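Local coordinates for protein serine--tRNA ligase, cytoplasmic (PDB 3QO8) that catalyses the two-step attachment of serine to tRNA(Ser), activating the amino acid with ATP to Ser-AMP before passing it to the acceptor end of the tRNA, at residues 252-257 against 269-274. Sequence-based numbering, arbitrary orientation.
Sequences SAYHAG and VRYAGY
Tyr-271 reaches from its strand to the loop with its hydroxyl, which meets the imidazole of His-255 in a short hydrogen bond, OH lying 2.5 Å from His-255 NE2. OH sits at the edge of the imidazole, near its plane, and NE2 in turn lies at the edge of the phenol ring, in its plane. Either group could be the donor, and the angle of 147° leaves the bond somewhat bent. The two rings meet rim to rim, their planes only modestly tilted, so that polar edges rather than faces come together. The other ring nitrogen, ND1, is hydrogen-bonded to OE1 of Glu-258; held at both nitrogens, the imidazole probably has little freedom to turn. Tyr-254 comes to the same hydroxyl from another direction. With CG anti to the backbone N (chi1 -169°), its side chain is swung toward the strand, and the ring stands at 71° to that of Tyr-271. CE2 of Tyr-254 touches Tyr-271 OH at 3.4 Å and also packs on Tyr-271 CZ. Within the loop, CD2 of Tyr-254 lies over one face of the imidazole, towards its rim, completing a buried cluster of three aromatic rings. Val-269 adds a lighter contact, CG1 lying 4.2 Å from His-255 NE2. The hydroxyl of Tyr-254 is hydrogen-bonded to Arg-181 NH1 of the second subunit, and Phe-179 of that subunit meets its ring edge-to-face, so the cluster extends into the dimer interface. The loop, which includes a type I turn from Ala-253 to Ala-256, leads from helix 248-252 and lies through these side chains against strand 269-278 of the class II catalytic sheet, which runs parallel to strand 205-208 and antiparallel to strand 297-307.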
loop_
_atom_site.group_PDB
_atom_site.type_symbol
_atom_site.label_atom_id
_atom_site.label_comp_id
_atom_site.label_asym_id
_atom_site.label_seq_id
_atom_site.Cartn_x
_atom_site.Cartn_y
_atom_site.Cartn_z
ATOM N N SER A 252 -16.669 -3.624 -3.101
ATOM C CA SER A 252 -18.067 -3.236 -3.271
ATOM C C SER A 252 -18.296 -2.750 -4.708
ATOM O O SER A 252 -19.377 -2.923 -5.265
ATOM C CB SER A 252 -18.495 -2.159 -2.258
ATOM O OG SER A 252 -17.936 -0.893 -2.578
ATOM N N ALA A 253 -17.267 -2.158 -5.314
ATOM C CA ALA A 253 -17.393 -1.654 -6.683
ATOM C C ALA A 253 -17.077 -2.717 -7.735
ATOM O O ALA A 253 -17.208 -2.462 -8.927
ATOM C CB ALA A 253 -16.501 -0.445 -6.890
ATOM N N TYR A 254 -16.647 -3.895 -7.288
ATOM C CA TYR A 254 -16.243 -4.985 -8.185
ATOM C C TYR A 254 -17.342 -5.314 -9.205
ATOM O O TYR A 254 -17.067 -5.464 -10.397
ATOM C CB TYR A 254 -15.896 -6.223 -7.351
ATOM C CG TYR A 254 -15.217 -7.373 -8.081
ATOM C CD1 TYR A 254 -13.882 -7.289 -8.472
ATOM C CD2 TYR A 254 -15.895 -8.557 -8.327
ATOM C CE1 TYR A 254 -13.245 -8.347 -9.106
ATOM C CE2 TYR A 254 -15.270 -9.625 -8.966
ATOM C CZ TYR A 254 -13.944 -9.511 -9.345
ATOM O OH TYR A 254 -13.332 -10.560 -9.982
ATOM N N HIS A 255 -18.582 -5.423 -8.736
ATOM C CA HIS A 255 -19.707 -5.757 -9.616
ATOM C C HIS A 255 -20.549 -4.545 -10.003
ATOM O O HIS A 255 -21.688 -4.704 -10.442
ATOM C CB HIS A 255 -20.611 -6.817 -8.973
ATOM C CG HIS A 255 -19.971 -8.161 -8.852
ATOM N ND1 HIS A 255 -19.661 -8.937 -9.950
ATOM C CD2 HIS A 255 -19.584 -8.873 -7.767
ATOM C CE1 HIS A 255 -19.097 -10.061 -9.545
ATOM N NE2 HIS A 255 -19.041 -10.048 -8.226
ATOM N N ALA A 256 -20.004 -3.341 -9.839
ATOM C CA ALA A 256 -20.714 -2.130 -10.256
ATOM C C ALA A 256 -21.201 -2.265 -11.699
ATOM O O ALA A 256 -20.456 -2.733 -12.574
ATOM C CB ALA A 256 -19.811 -0.905 -10.139
ATOM N N GLY A 257 -22.443 -1.849 -11.938
ATOM C CA GLY A 257 -23.024 -1.835 -13.271
ATOM C C GLY A 257 -23.324 -3.215 -13.813
ATOM O O GLY A 257 -23.535 -3.378 -15.009
ATOM N N VAL A 269 -23.016 -14.254 -3.596
ATOM C CA VAL A 269 -21.610 -14.252 -3.981
ATOM C C VAL A 269 -20.808 -13.793 -2.762
ATOM O O VAL A 269 -21.080 -12.730 -2.211
ATOM C CB VAL A 269 -21.360 -13.295 -5.156
ATOM C CG1 VAL A 269 -19.894 -13.007 -5.301
ATOM C CG2 VAL A 269 -21.942 -13.865 -6.454
ATOM N N ARG A 270 -19.842 -14.595 -2.339
ATOM C CA ARG A 270 -19.087 -14.298 -1.129
ATOM C C ARG A 270 -17.598 -14.140 -1.432
ATOM O O ARG A 270 -16.986 -15.041 -2.002
ATOM C CB ARG A 270 -19.294 -15.422 -0.117
ATOM C CG ARG A 270 -20.786 -15.689 0.227
ATOM C CD ARG A 270 -20.906 -16.667 1.390
ATOM N NE ARG A 270 -22.278 -16.789 1.897
ATOM C CZ ARG A 270 -23.032 -17.874 1.761
ATOM N NH1 ARG A 270 -22.546 -18.941 1.139
ATOM N NH2 ARG A 270 -24.264 -17.903 2.267
ATOM N N TYR A 271 -17.025 -12.999 -1.053
ATOM C CA TYR A 271 -15.597 -12.745 -1.267
ATOM C C TYR A 271 -14.823 -12.683 0.057
ATOM O O TYR A 271 -15.258 -12.044 1.014
ATOM C CB TYR A 271 -15.377 -11.446 -2.032
ATOM C CG TYR A 271 -15.904 -11.508 -3.443
ATOM C CD1 TYR A 271 -15.328 -12.366 -4.379
ATOM C CD2 TYR A 271 -16.986 -10.740 -3.834
ATOM C CE1 TYR A 271 -15.825 -12.447 -5.693
ATOM C CE2 TYR A 271 -17.481 -10.811 -5.132
ATOM C CZ TYR A 271 -16.894 -11.663 -6.053
ATOM O OH TYR A 271 -17.397 -11.729 -7.334
ATOM N N ALA A 272 -13.691 -13.376 0.088
ATOM C CA ALA A 272 -12.708 -13.234 1.143
ATOM C C ALA A 272 -11.706 -12.193 0.656
ATOM O O ALA A 272 -10.732 -12.519 -0.043
ATOM C CB ALA A 272 -12.034 -14.567 1.403
ATOM N N GLY A 273 -11.962 -10.934 1.002
ATOM C CA GLY A 273 -11.148 -9.835 0.518
ATOM C C GLY A 273 -9.855 -9.734 1.292
ATOM O O GLY A 273 -9.838 -9.957 2.488
ATOM N N TYR A 274 -8.765 -9.414 0.608
ATOM C CA TYR A 274 -7.503 -9.166 1.291
ATOM C C TYR A 274 -6.842 -7.931 0.709
ATOM O O TYR A 274 -6.737 -7.786 -0.519
ATOM C CB TYR A 274 -6.546 -10.367 1.178
ATOM C CG TYR A 274 -5.124 -9.974 1.518
ATOM C CD1 TYR A 274 -4.808 -9.483 2.786
ATOM C CD2 TYR A 274 -4.114 -10.033 0.575
ATOM C CE1 TYR A 274 -3.531 -9.086 3.108
ATOM C CE2 TYR A 274 -2.804 -9.648 0.901
ATOM C CZ TYR A 274 -2.527 -9.171 2.169
ATOM O OH TYR A 274 -1.254 -8.774 2.524
#